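Local coordinates for protein hyaluronidase (Thermobaculum terrenum, PDB 5DIY) that probably removes O-linked N-acetylglucosamine from modified proteins as a family 84 glycoside hydrolase, here carrying an engineered acid-to-amide change in its predicted active site, at residues C[252-257]-C[270-275]; C[26-31]-C[68-73]; C[265-270]-C[289-294]; C[349-354]-C[381-386]. One frame throughout, in Å; residues are numbered along the deposited sequence.

Interaction 1. Residues C[252-257]-C[270-275]; sequences VGIYAN and YTFAQY
Phe272 and Ala256 make the tight part of this contact, where the eighth strand of the catalytic TIM barrel, 251-256, is covered by helix 262-277, which follows it in the chain. The strand and helix segments run antiparallel, their axes 10.5 Å apart, as expected where a barrel strand is covered by the helix of the same beta-alpha unit. Phe272 buries more surface here than any other residue of the two segments. With CG anti to the backbone N (chi1 167°), its ring is thrown out from the helix toward the strand, and the methyl of Ala256 sits over one face in a CH-pi contact, CB lying 3.8 Å from the ring centroid and offset toward the rim. At the ring's edge, and in its plane, the carbonyl oxygen of Ile254 comes within 3.7 Å of Phe272 CZ. The branch methyl of the same isoleucine, CG2, packs against Phe272 CE1 at 3.7 Å. Ile254 also touches Leu220 and Asp222 of the neighbouring strand 218-222.

One helical turn on, the fit is looser. Tyr275 offers only an edge to the strand, and its hydroxyl is used outside the contact, bonded to the carbonyl of Asp244; Tyr240 meets both aromatic rings. Neither half opens to solvent, for every touching residue is buried. Beyond Ala256 the strand gives way to Asn257, seen to bind N-acetylglucosamine, whose OD1 accepts a bond from Gly12 N. At the loose end, the last apolar touch is Ile254 CD1 against Tyr275 CE2 at 4.2 Å.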
loop_
_atom_site.group_PDB
_atom_site.type_symbol
_atom_site.label_atom_id
_atom_site.label_comp_id
_atom_site.label_asym_id
_atom_site.label_seq_id
_atom_site.Cartn_x
_atom_site.Cartn_y
_atom_site.Cartn_z
ATOM N N VAL C 252 17.267 -12.595 -3.072
ATOM C CA VAL C 252 18.433 -11.996 -2.391
ATOM C C VAL C 252 18.025 -10.981 -1.307
ATOM O O VAL C 252 18.750 -10.782 -0.329
ATOM C CB VAL C 252 19.424 -11.357 -3.414
ATOM C CG1 VAL C 252 18.850 -10.099 -4.049
ATOM C CG2 VAL C 252 20.771 -11.052 -2.767
ATOM N N GLY C 253 16.877 -10.338 -1.485
ATOM C CA GLY C 253 16.350 -9.417 -0.486
ATOM C C GLY C 253 14.997 -8.853 -0.868
ATOM O O GLY C 253 14.504 -9.091 -1.975
ATOM N N ILE C 254 14.392 -8.115 0.064
ATOM C CA ILE C 254 13.088 -7.499 -0.151
ATOM C C ILE C 254 13.136 -6.062 0.327
ATOM O O ILE C 254 13.536 -5.802 1.460
ATOM C CB ILE C 254 11.941 -8.243 0.590
ATOM C CG1 ILE C 254 12.024 -9.761 0.341
ATOM C CG2 ILE C 254 10.588 -7.670 0.167
ATOM C CD1 ILE C 254 10.911 -10.589 0.955
ATOM N N TYR C 255 12.730 -5.142 -0.547
ATOM C CA TYR C 255 12.464 -3.755 -0.172
ATOM C C TYR C 255 10.950 -3.496 -0.182
ATOM O O TYR C 255 10.286 -3.733 -1.195
ATOM C CB TYR C 255 13.150 -2.793 -1.143
ATOM C CG TYR C 255 14.657 -2.763 -1.052
ATOM C CD1 TYR C 255 15.430 -3.766 -1.639
ATOM C CD2 TYR C 255 15.315 -1.718 -0.399
ATOM C CE1 TYR C 255 16.815 -3.736 -1.572
ATOM C CE2 TYR C 255 16.701 -1.678 -0.323
ATOM C CZ TYR C 255 17.449 -2.687 -0.915
ATOM O OH TYR C 255 18.819 -2.652 -0.848
ATOM N N ALA C 256 10.422 -3.000 0.936
ATOM C CA ALA C 256 9.005 -2.648 1.040
ATOM C C ALA C 256 8.802 -1.204 0.611
ATOM O O ALA C 256 9.469 -0.311 1.134
ATOM C CB ALA C 256 8.514 -2.841 2.465
ATOM N N ASN C 257 7.903 -0.977 -0.345
ATOM C CA ASN C 257 7.464 0.377 -0.683
ATOM C C ASN C 257 6.336 0.805 0.282
ATOM O O ASN C 257 5.231 0.251 0.223
ATOM C CB ASN C 257 6.995 0.458 -2.146
ATOM C CG ASN C 257 6.935 1.888 -2.673
ATOM O OD1 ASN C 257 7.396 2.827 -2.028
ATOM N ND2 ASN C 257 6.367 2.059 -3.851
ATOM N N TYR C 270 6.829 -2.950 10.850
ATOM C CA TYR C 270 7.225 -3.764 12.004
ATOM C C TYR C 270 7.017 -5.251 11.713
ATOM O O TYR C 270 7.905 -6.061 11.958
ATOM C CB TYR C 270 6.448 -3.356 13.266
ATOM C CG TYR C 270 6.903 -4.041 14.539
ATOM C CD1 TYR C 270 6.500 -5.342 14.841
ATOM C CD2 TYR C 270 7.735 -3.387 15.452
ATOM C CE1 TYR C 270 6.915 -5.974 15.999
ATOM C CE2 TYR C 270 8.150 -4.012 16.622
ATOM C CZ TYR C 270 7.736 -5.306 16.890
ATOM O OH TYR C 270 8.135 -5.948 18.043
ATOM N N THR C 271 5.846 -5.595 11.181
ATOM C CA THR C 271 5.507 -6.992 10.895
ATOM C C THR C 271 6.348 -7.549 9.745
ATOM O O THR C 271 6.781 -8.706 9.782
ATOM C CB THR C 271 3.997 -7.190 10.612
ATOM O OG1 THR C 271 3.612 -6.535 9.388
ATOM C CG2 THR C 271 3.159 -6.667 11.776
ATOM N N PHE C 272 6.556 -6.714 8.735
ATOM C CA PHE C 272 7.467 -6.999 7.627
ATOM C C PHE C 272 8.866 -7.357 8.138
ATOM O O PHE C 272 9.420 -8.379 7.739
ATOM C CB PHE C 272 7.469 -5.792 6.678
ATOM C CG PHE C 272 8.564 -5.786 5.645
ATOM C CD1 PHE C 272 8.559 -6.692 4.594
ATOM C CD2 PHE C 272 9.571 -4.819 5.687
ATOM C CE1 PHE C 272 9.557 -6.670 3.618
ATOM C CE2 PHE C 272 10.571 -4.787 4.716
ATOM C CZ PHE C 272 10.562 -5.714 3.676
ATOM N N ALA C 273 9.399 -6.549 9.054
ATOM C CA ALA C 273 10.724 -6.790 9.660
ATOM C C ALA C 273 10.807 -8.093 10.461
ATOM O O ALA C 273 11.824 -8.789 10.414
ATOM C CB ALA C 273 11.127 -5.614 10.539
ATOM N N GLN C 274 9.747 -8.415 11.201
ATOM C CA GLN C 274 9.686 -9.690 11.922
ATOM C C GLN C 274 9.650 -10.883 10.968
ATOM O O GLN C 274 10.310 -11.890 11.231
ATOM C CB GLN C 274 8.500 -9.738 12.890
ATOM C CG GLN C 274 8.667 -8.814 14.095
ATOM C CD GLN C 274 7.936 -9.308 15.326
ATOM O OE1 GLN C 274 8.520 -9.433 16.406
ATOM N NE2 GLN C 274 6.654 -9.593 15.174
ATOM N N TYR C 275 8.898 -10.770 9.868
ATOM C CA TYR C 275 8.891 -11.814 8.833
ATOM C C TYR C 275 10.296 -12.033 8.283
ATOM O O TYR C 275 10.745 -13.172 8.187
ATOM C CB TYR C 275 7.927 -11.487 7.672
ATOM C CG TYR C 275 8.171 -12.335 6.435
ATOM C CD1 TYR C 275 7.645 -13.627 6.327
ATOM C CD2 TYR C 275 8.975 -11.863 5.387
ATOM C CE1 TYR C 275 7.887 -14.414 5.208
ATOM C CE2 TYR C 275 9.219 -12.638 4.265
ATOM C CZ TYR C 275 8.678 -13.913 4.176
ATOM O OH TYR C 275 8.921 -14.669 3.056
#

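Interaction 2. Residues C[26-31]-C[68-73]; sequences MFEFMQ and IEKAGS
Lys70 reaches across to Glu28 and closes a salt bridge, NZ to OE2 at 2.9 Å. The ammonium meets the carboxylate oxygen on its anti side, 24° out of the carboxylate plane. Beneath this charged pair the contact turns apolar: Lys70 CG lies 3.8 Å from Phe27 CD2, at the edge of the ring, while the methyl of Ala71 stands over one ring face, its CB 4.1 Å from Phe27 CE2. The backbone N of Ala71 comes nearer still to the ring, 3.7 Å from Phe27 CD2. The lysine chain bends at chi2 (66°), so CB and CG stay at the edge of the Phe27 ring while the amine is carried on to the glutamate.

The two segments belong to helices 20-32 and 58-73, consecutive outer helices of the TIM barrel, and they lie side by side in nearly the same direction, 16° apart with axes 9.6 Å from each other. Phe27 and Ala71 form the buried side of their interface; Glu28 is on the exposed side. Further in, Phe27 is met edge-to-face by Tyr38 of the second barrel strand, and Ala71 rests on Phe78 of the third, which sets both residues against the barrel wall. At the C-terminal end of helix 58-73, Ser73 OG donates to Lys70 O at 2.7 Å, the hydroxyl folding back on the backbone of the very residue that makes the salt bridge.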
loop_
_atom_site.group_PDB
_atom_site.type_symbol
_atom_site.label_atom_id
_atom_site.label_comp_id
_atom_site.label_asym_id
_atom_site.label_seq_id
_atom_site.Cartn_x
_atom_site.Cartn_y
_atom_site.Cartn_z
ATOM N N MET C 26 12.760 7.390 10.533
ATOM C CA MET C 26 12.598 6.052 9.955
ATOM C C MET C 26 13.885 5.225 10.044
ATOM O O MET C 26 13.818 4.021 10.290
ATOM C CB MET C 26 12.115 6.125 8.499
ATOM C CG MET C 26 11.645 4.793 7.914
ATOM S SD MET C 26 10.275 4.013 8.807
ATOM C CE MET C 26 8.932 5.130 8.428
ATOM N N PHE C 27 15.051 5.858 9.872
ATOM C CA PHE C 27 16.324 5.129 9.990
ATOM C C PHE C 27 16.536 4.565 11.395
ATOM O O PHE C 27 17.093 3.473 11.543
ATOM C CB PHE C 27 17.532 5.989 9.578
ATOM C CG PHE C 27 17.543 6.414 8.123
ATOM C CD1 PHE C 27 16.771 5.769 7.147
ATOM C CD2 PHE C 27 18.368 7.457 7.722
ATOM C CE1 PHE C 27 16.810 6.179 5.821
ATOM C CE2 PHE C 27 18.410 7.870 6.393
ATOM C CZ PHE C 27 17.629 7.231 5.441
ATOM N N GLU C 28 16.084 5.295 12.415
ATOM C CA GLU C 28 16.119 4.799 13.799
ATOM C C GLU C 28 15.156 3.625 13.997
ATOM O O GLU C 28 15.527 2.621 14.601
ATOM C CB GLU C 28 15.810 5.920 14.797
ATOM C CG GLU C 28 16.905 6.979 14.858
ATOM C CD GLU C 28 16.531 8.216 15.659
ATOM O OE1 GLU C 28 15.334 8.429 15.964
ATOM O OE2 GLU C 28 17.453 8.998 15.970
ATOM N N PHE C 29 13.933 3.748 13.480
ATOM C CA PHE C 29 12.977 2.630 13.461
ATOM C C PHE C 29 13.546 1.405 12.727
ATOM O O PHE C 29 13.411 0.269 13.199
ATOM C CB PHE C 29 11.644 3.065 12.832
ATOM C CG PHE C 29 10.685 1.927 12.584
ATOM C CD1 PHE C 29 9.821 1.493 13.584
ATOM C CD2 PHE C 29 10.645 1.291 11.342
ATOM C CE1 PHE C 29 8.941 0.441 13.354
ATOM C CE2 PHE C 29 9.768 0.237 11.110
ATOM C CZ PHE C 29 8.914 -0.186 12.120
ATOM N N MET C 30 14.182 1.641 11.581
ATOM C CA MET C 30 14.827 0.565 10.816
ATOM C C MET C 30 15.892 -0.176 11.635
ATOM O O MET C 30 15.904 -1.409 11.662
ATOM C CB MET C 30 15.434 1.109 9.513
ATOM C CG MET C 30 14.402 1.405 8.440
ATOM S SD MET C 30 15.082 2.289 7.030
ATOM C CE MET C 30 15.885 0.949 6.151
ATOM N N GLN C 31 16.763 0.567 12.318
ATOM C CA GLN C 31 17.799 -0.060 13.152
ATOM C C GLN C 31 17.195 -0.852 14.312
ATOM O O GLN C 31 17.674 -1.951 14.610
ATOM C CB GLN C 31 18.812 0.954 13.691
ATOM C CG GLN C 31 19.938 0.293 14.491
ATOM C CD GLN C 31 21.033 1.256 14.912
ATOM O OE1 GLN C 31 20.778 2.430 15.188
ATOM N NE2 GLN C 31 22.263 0.752 14.985
ATOM N N ILE C 68 22.747 10.222 4.471
ATOM C CA ILE C 68 23.764 9.195 4.243
ATOM C C ILE C 68 24.530 8.900 5.532
ATOM O O ILE C 68 24.784 7.736 5.847
ATOM C CB ILE C 68 24.711 9.576 3.068
ATOM C CG1 ILE C 68 23.953 9.511 1.735
ATOM C CG2 ILE C 68 25.911 8.638 2.985
ATOM C CD1 ILE C 68 24.527 10.392 0.646
ATOM N N GLU C 69 24.877 9.946 6.282
ATOM C CA GLU C 69 25.583 9.774 7.560
ATOM C C GLU C 69 24.698 9.119 8.626
ATOM O O GLU C 69 25.173 8.271 9.383
ATOM C CB GLU C 69 26.161 11.105 8.058
ATOM C CG GLU C 69 27.368 11.560 7.235
ATOM C CD GLU C 69 27.902 12.935 7.616
ATOM O OE1 GLU C 69 27.348 13.584 8.531
ATOM O OE2 GLU C 69 28.890 13.369 6.985
ATOM N N LYS C 70 23.418 9.496 8.673
ATOM C CA LYS C 70 22.473 8.872 9.607
ATOM C C LYS C 70 22.284 7.387 9.287
ATOM O O LYS C 70 22.335 6.546 10.186
ATOM C CB LYS C 70 21.122 9.599 9.599
ATOM C CG LYS C 70 20.122 9.114 10.651
ATOM C CD LYS C 70 20.590 9.416 12.065
ATOM C CE LYS C 70 19.534 9.042 13.091
ATOM N NZ LYS C 70 19.954 9.432 14.467
ATOM N N ALA C 71 22.078 7.083 8.003
ATOM C CA ALA C 71 21.978 5.703 7.523
ATOM C C ALA C 71 23.166 4.854 7.970
ATOM O O ALA C 71 22.988 3.751 8.500
ATOM C CB ALA C 71 21.863 5.683 6.004
ATOM N N GLY C 72 24.373 5.374 7.763
ATOM C CA GLY C 72 25.592 4.683 8.166
ATOM C C GLY C 72 25.656 4.440 9.658
ATOM O O GLY C 72 25.971 3.332 10.097
ATOM N N SER C 73 25.336 5.471 10.441
ATOM C CA SER C 73 25.297 5.355 11.908
ATOM C C SER C 73 24.223 4.375 12.406
ATOM O O SER C 73 24.336 3.855 13.511
ATOM C CB SER C 73 25.092 6.732 12.563
ATOM O OG SER C 73 23.782 7.232 12.339
#

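Interaction 3. Residues C[265-270]-C[289-294]; sequences SKLPLY and RQAVST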
loop_
_atom_site.group_PDB
_atom_site.type_symbol
_atom_site.label_atom_id
_atom_site.label_comp_id
_atom_site.label_asym_id
_atom_site.label_seq_id
_atom_site.Cartn_x
_atom_site.Cartn_y
_atom_site.Cartn_z
ATOM N N SER C 265 2.914 3.779 8.488
ATOM C CA SER C 265 3.633 2.657 7.856
ATOM C C SER C 265 4.399 1.790 8.848
ATOM O O SER C 265 4.639 0.619 8.581
ATOM C CB SER C 265 4.614 3.147 6.779
ATOM O OG SER C 265 3.943 3.739 5.690
ATOM N N LYS C 266 4.779 2.353 9.990
ATOM C CA LYS C 266 5.560 1.614 10.983
ATOM C C LYS C 266 4.866 0.367 11.513
ATOM O O LYS C 266 5.545 -0.583 11.905
ATOM C CB LYS C 266 5.974 2.518 12.143
ATOM C CG LYS C 266 6.965 3.601 11.748
ATOM C CD LYS C 266 7.293 4.480 12.939
ATOM C CE LYS C 266 8.234 5.615 12.569
ATOM N NZ LYS C 266 8.630 6.359 13.802
ATOM N N LEU C 267 3.529 0.373 11.522
ATOM C CA LEU C 267 2.751 -0.775 11.983
ATOM C C LEU C 267 2.967 -2.005 11.066
ATOM O O LEU C 267 3.439 -3.035 11.543
ATOM C CB LEU C 267 1.262 -0.402 12.164
ATOM C CG LEU C 267 0.496 -1.022 13.329
ATOM C CD1 LEU C 267 -0.967 -0.599 13.241
ATOM C CD2 LEU C 267 0.622 -2.536 13.337
ATOM N N PRO C 268 2.657 -1.898 9.755
ATOM C CA PRO C 268 2.960 -3.026 8.857
ATOM C C PRO C 268 4.448 -3.274 8.623
ATOM O O PRO C 268 4.847 -4.432 8.465
ATOM C CB PRO C 268 2.264 -2.636 7.543
ATOM C CG PRO C 268 2.090 -1.168 7.619
ATOM C CD PRO C 268 1.859 -0.871 9.064
ATOM N N LEU C 269 5.262 -2.216 8.610
ATOM C CA LEU C 269 6.723 -2.375 8.476
ATOM C C LEU C 269 7.348 -3.152 9.638
ATOM O O LEU C 269 8.285 -3.934 9.425
ATOM C CB LEU C 269 7.429 -1.027 8.277
ATOM C CG LEU C 269 7.179 -0.318 6.937
ATOM C CD1 LEU C 269 7.845 1.051 6.958
ATOM C CD2 LEU C 269 7.658 -1.142 5.748
ATOM N N TYR C 270 6.829 -2.950 10.850
ATOM C CA TYR C 270 7.225 -3.764 12.004
ATOM C C TYR C 270 7.017 -5.251 11.713
ATOM O O TYR C 270 7.905 -6.061 11.958
ATOM C CB TYR C 270 6.448 -3.356 13.266
ATOM C CG TYR C 270 6.903 -4.041 14.539
ATOM C CD1 TYR C 270 6.500 -5.342 14.841
ATOM C CD2 TYR C 270 7.735 -3.387 15.452
ATOM C CE1 TYR C 270 6.915 -5.974 15.999
ATOM C CE2 TYR C 270 8.150 -4.012 16.622
ATOM C CZ TYR C 270 7.736 -5.306 16.890
ATOM O OH TYR C 270 8.135 -5.948 18.043
ATOM N N ARG C 289 -0.013 -7.609 16.712
ATOM C CA ARG C 289 -0.334 -7.260 18.114
ATOM C C ARG C 289 0.880 -6.777 18.907
ATOM O O ARG C 289 0.772 -5.833 19.691
ATOM C CB ARG C 289 -0.989 -8.442 18.839
ATOM C CG ARG C 289 -2.376 -8.770 18.314
ATOM C CD ARG C 289 -2.850 -10.146 18.766
ATOM N NE ARG C 289 -2.918 -10.240 20.225
ATOM C CZ ARG C 289 -3.872 -9.704 20.995
ATOM N NH1 ARG C 289 -4.888 -9.015 20.474
ATOM N NH2 ARG C 289 -3.806 -9.856 22.318
ATOM N N GLN C 290 2.028 -7.424 18.715
ATOM C CA GLN C 290 3.277 -6.937 19.304
ATOM C C GLN C 290 3.654 -5.561 18.734
ATOM O O GLN C 290 4.118 -4.686 19.474
ATOM C CB GLN C 290 4.422 -7.934 19.104
ATOM C CG GLN C 290 5.622 -7.655 20.001
ATOM C CD GLN C 290 6.655 -8.765 19.967
ATOM O OE1 GLN C 290 6.898 -9.430 20.977
ATOM N NE2 GLN C 290 7.270 -8.974 18.802
ATOM N N ALA C 291 3.448 -5.378 17.427
ATOM C CA ALA C 291 3.662 -4.086 16.766
ATOM C C ALA C 291 2.824 -2.976 17.396
ATOM O O ALA C 291 3.364 -1.927 17.757
ATOM C CB ALA C 291 3.352 -4.183 15.277
ATOM N N VAL C 292 1.516 -3.215 17.519
ATOM C CA VAL C 292 0.584 -2.252 18.137
ATOM C C VAL C 292 0.997 -1.908 19.580
ATOM O O VAL C 292 1.016 -0.737 19.944
ATOM C CB VAL C 292 -0.890 -2.757 18.107
ATOM C CG1 VAL C 292 -1.800 -1.909 18.998
ATOM C CG2 VAL C 292 -1.431 -2.762 16.683
ATOM N N SER C 293 1.319 -2.923 20.381
ATOM C CA SER C 293 1.751 -2.726 21.778
ATOM C C SER C 293 3.006 -1.854 21.901
ATOM O O SER C 293 2.996 -0.855 22.621
ATOM C CB SER C 293 2.010 -4.070 22.454
ATOM O OG SER C 293 0.860 -4.886 22.384
ATOM N N THR C 294 4.065 -2.237 21.190
ATOM C CA THR C 294 5.336 -1.498 21.163
ATOM C C THR C 294 5.165 -0.056 20.683
ATOM O O THR C 294 5.596 0.887 21.352
ATOM C CB THR C 294 6.356 -2.184 20.224
ATOM O OG1 THR C 294 6.590 -3.527 20.660
ATOM C CG2 THR C 294 7.694 -1.423 20.197
HETATM O O HOH W 1 9.453 -4.507 19.741
#
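Tyr270 lies against the helix segment 289-294 along the length of its side chain. Its CB starts 3.8 Å from Ala291 CB, and the same methyl stays close as the ring begins, 3.6 Å from CG and 3.4 Å from CD1 of the tyrosine. Ala291 CA stands over one face of the ring in a CH-pi contact, 19° off the ring normal and displaced toward the rim. Farther out, CE1 comes near the backbone N of Ala291. At the tip, the hydroxyl comes 3.2 Å from Gln290 NE2, the amide plane standing at 78° to the ring. In the plane of the ring a water lies 2.6 Å from Tyr270 OH, and this water donates a hydrogen bond to Thr294 OG1. That threonine hydroxyl in turn donates to Gln290 O, which also takes the backbone N-H of Thr294 from the opposite face of the carbonyl plane.

Leu267, nearly one turn earlier, packs on the apolar side: CD2 touches Ala291 CB at 3.7 Å and Val292 CG2 at 3.9 Å. Met304 of helix 301-308 touches both Leu267 and Val292, adding a third helix to this side. The short residue Ala291 lets the chains come together, with 5.9 Å between its CA and that of Leu267. Segments 265-270 and 289-294 cross at 137°, in helix-on-helix packing at the outside of the TIM barrel: helix 262-277, which covers the eighth strand, meets the helix 284-296 that follows it.

Interaction 4. Residues C[349-354]-C[381-386]; sequences EEIISM and LWTDYL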
loop_
_atom_site.group_PDB
_atom_site.type_symbol
_atom_site.label_atom_id
_atom_site.label_comp_id
_atom_site.label_asym_id
_atom_site.label_seq_id
_atom_site.Cartn_x
_atom_site.Cartn_y
_atom_site.Cartn_z
ATOM N N GLU C 349 -24.813 -4.087 20.169
ATOM C CA GLU C 349 -23.508 -4.440 20.739
ATOM C C GLU C 349 -22.367 -4.004 19.810
ATOM O O GLU C 349 -21.335 -3.520 20.277
ATOM C CB GLU C 349 -23.425 -5.959 21.027
ATOM C CG GLU C 349 -24.292 -6.448 22.202
ATOM C CD GLU C 349 -24.375 -7.987 22.370
ATOM O OE1 GLU C 349 -24.015 -8.757 21.443
ATOM O OE2 GLU C 349 -24.834 -8.443 23.452
ATOM N N GLU C 350 -22.564 -4.160 18.497
ATOM C CA GLU C 350 -21.556 -3.752 17.512
ATOM C C GLU C 350 -21.346 -2.232 17.477
ATOM O O GLU C 350 -20.206 -1.747 17.401
ATOM C CB GLU C 350 -21.941 -4.254 16.114
ATOM C CG GLU C 350 -20.787 -4.289 15.137
ATOM C CD GLU C 350 -19.662 -5.187 15.612
ATOM O OE1 GLU C 350 -19.942 -6.296 16.113
ATOM O OE2 GLU C 350 -18.494 -4.783 15.500
ATOM N N ILE C 351 -22.444 -1.483 17.552
ATOM C CA ILE C 351 -22.374 -0.021 17.629
ATOM C C ILE C 351 -21.570 0.426 18.860
ATOM O O ILE C 351 -20.663 1.257 18.730
ATOM C CB ILE C 351 -23.778 0.615 17.625
ATOM C CG1 ILE C 351 -24.429 0.438 16.240
ATOM C CG2 ILE C 351 -23.721 2.099 17.991
ATOM C CD1 ILE C 351 -25.944 0.508 16.253
ATOM N N ILE C 352 -21.896 -0.134 20.029
ATOM C CA ILE C 352 -21.184 0.173 21.276
ATOM C C ILE C 352 -19.690 -0.103 21.105
ATOM O O ILE C 352 -18.860 0.733 21.470
ATOM C CB ILE C 352 -21.730 -0.643 22.481
ATOM C CG1 ILE C 352 -23.116 -0.127 22.912
ATOM C CG2 ILE C 352 -20.766 -0.613 23.674
ATOM C CD1 ILE C 352 -23.101 1.155 23.733
ATOM N N SER C 353 -19.373 -1.272 20.554
ATOM C CA SER C 353 -17.984 -1.689 20.307
ATOM C C SER C 353 -17.225 -0.675 19.440
ATOM O O SER C 353 -16.088 -0.312 19.754
ATOM C CB SER C 353 -17.967 -3.084 19.669
ATOM O OG SER C 353 -16.650 -3.574 19.510
ATOM N N MET C 354 -17.891 -0.189 18.385
ATOM C CA MET C 354 -17.323 0.801 17.469
ATOM C C MET C 354 -17.173 2.189 18.111
ATOM O O MET C 354 -16.176 2.871 17.870
ATOM C CB MET C 354 -18.167 0.897 16.176
ATOM C CG MET C 354 -18.116 -0.360 15.312
ATOM S SD MET C 354 -19.178 -0.348 13.847
ATOM C CE MET C 354 -18.252 0.703 12.739
ATOM N N LEU C 381 -18.502 8.512 11.662
ATOM C CA LEU C 381 -19.678 8.811 10.839
ATOM C C LEU C 381 -20.477 7.544 10.488
ATOM O O LEU C 381 -21.691 7.506 10.690
ATOM C CB LEU C 381 -19.287 9.587 9.569
ATOM C CG LEU C 381 -19.367 11.130 9.565
ATOM C CD1 LEU C 381 -19.202 11.776 10.939
ATOM C CD2 LEU C 381 -18.379 11.724 8.570
ATOM N N TRP C 382 -19.801 6.503 9.996
ATOM C CA TRP C 382 -20.495 5.242 9.665
ATOM C C TRP C 382 -21.187 4.661 10.900
ATOM O O TRP C 382 -22.281 4.117 10.799
ATOM C CB TRP C 382 -19.538 4.198 9.066
ATOM C CG TRP C 382 -19.136 4.420 7.624
ATOM C CD1 TRP C 382 -17.867 4.549 7.147
ATOM C CD2 TRP C 382 -20.001 4.495 6.483
ATOM N NE1 TRP C 382 -17.883 4.719 5.783
ATOM C CE2 TRP C 382 -19.181 4.686 5.349
ATOM C CE3 TRP C 382 -21.390 4.433 6.308
ATOM C CZ2 TRP C 382 -19.704 4.815 4.056
ATOM C CZ3 TRP C 382 -21.909 4.561 5.024
ATOM C CH2 TRP C 382 -21.065 4.751 3.914
ATOM N N THR C 383 -20.543 4.804 12.059
ATOM C CA THR C 383 -21.101 4.388 13.350
ATOM C C THR C 383 -22.356 5.186 13.730
ATOM O O THR C 383 -23.346 4.599 14.184
ATOM C CB THR C 383 -20.046 4.510 14.472
ATOM O OG1 THR C 383 -18.809 3.926 14.030
ATOM C CG2 THR C 383 -20.513 3.827 15.757
ATOM N N ASP C 384 -22.316 6.506 13.536
ATOM C CA ASP C 384 -23.492 7.369 13.741
ATOM C C ASP C 384 -24.669 6.903 12.886
ATOM O O ASP C 384 -25.816 6.910 13.337
ATOM C CB ASP C 384 -23.199 8.844 13.389
ATOM C CG ASP C 384 -22.235 9.524 14.357
ATOM O OD1 ASP C 384 -22.123 9.118 15.526
ATOM O OD2 ASP C 384 -21.583 10.494 13.930
ATOM N N TYR C 385 -24.381 6.481 11.655
ATOM C CA TYR C 385 -25.439 6.089 10.720
ATOM C C TYR C 385 -26.045 4.733 11.100
ATOM O O TYR C 385 -27.263 4.548 11.007
ATOM C CB TYR C 385 -24.938 6.082 9.272
ATOM C CG TYR C 385 -24.212 7.336 8.812
ATOM C CD1 TYR C 385 -24.326 8.563 9.497
ATOM C CD2 TYR C 385 -23.419 7.305 7.667
ATOM C CE1 TYR C 385 -23.652 9.696 9.060
ATOM C CE2 TYR C 385 -22.752 8.434 7.221
ATOM C CZ TYR C 385 -22.867 9.627 7.923
ATOM O OH TYR C 385 -22.197 10.746 7.473
ATOM N N LEU C 386 -25.203 3.795 11.536
ATOM C CA LEU C 386 -25.687 2.506 12.044
ATOM C C LEU C 386 -26.618 2.669 13.242
ATOM O O LEU C 386 -27.594 1.939 13.373
ATOM C CB LEU C 386 -24.523 1.595 12.441
ATOM C CG LEU C 386 -23.780 0.917 11.296
ATOM C CD1 LEU C 386 -22.523 0.241 11.837
ATOM C CD2 LEU C 386 -24.670 -0.097 10.587
HETATM O O HOH W 2 -17.100 4.762 15.930
#
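Ile351 is the first residue of helix segment 349-354 to reach well into the partner helix. Its CD1 lies 3.6 Å from the carbonyl oxygen of Leu386, and CG1 packs at 4.0 Å against CB of the same leucine. With CG1 anti to the carbonyl carbon (chi1 -69°), the longer branch of the isoleucine is directed to the leucine. The backbone O of Ile351, for its part, meets the methyl of Thr383, 3.9 Å from CG2, while the carboxylate of the preceding residue, Glu350, is held by a salt bridge with Lys306 and a hydrogen bond from Tyr323.

The two segments, parts of the long helices 340-362 and 373-398, run antiparallel, their axes 9.9 Å apart and crossing at -154°. They belong to the all-helical region that follows the TIM barrel, where helices 322-336 and 440-451 also press on Leu386, through Phe328 and Phe444.

One turn on from Ile351, Met354 fills the space between Thr383 and Leu386. Its extended chain sets SD 3.9 Å from Leu386 CD1; the bend at chi3 (77°) then turns the terminal CE to Thr383 OG1, 3.5 Å away. Met354 CB lies equally close to both branches of the threonine. The Thr383 hydroxyl is bonded to Tyr379 O in its own helix and accepts from a water, 2.7 Å from OG1; the same water donates a weak bond to Met354 O, bridging the two helices beside the apolar contact.

From the N terminus, interaction 2 comes first, closing the span from helix 20-32 through the second strand to helix 58-73 at the start of the barrel. Interaction 1 then joins the eighth strand to helix 262-277, and interaction 3 ties that helix to 284-296; the two cross along the chain and share Tyr270. The ends of the barrel meet here, because Phe29 of segment 26-31 packs on Lys266, Leu269 and Tyr270, bringing interaction 2 against interactions 1 and 3. Interaction 4 follows in series and stands apart in the helical region, its nearest atoms about 13 Å from those of interaction 3, closing the span from helix 340-362 through the short helix 367-371 to helix 373-398.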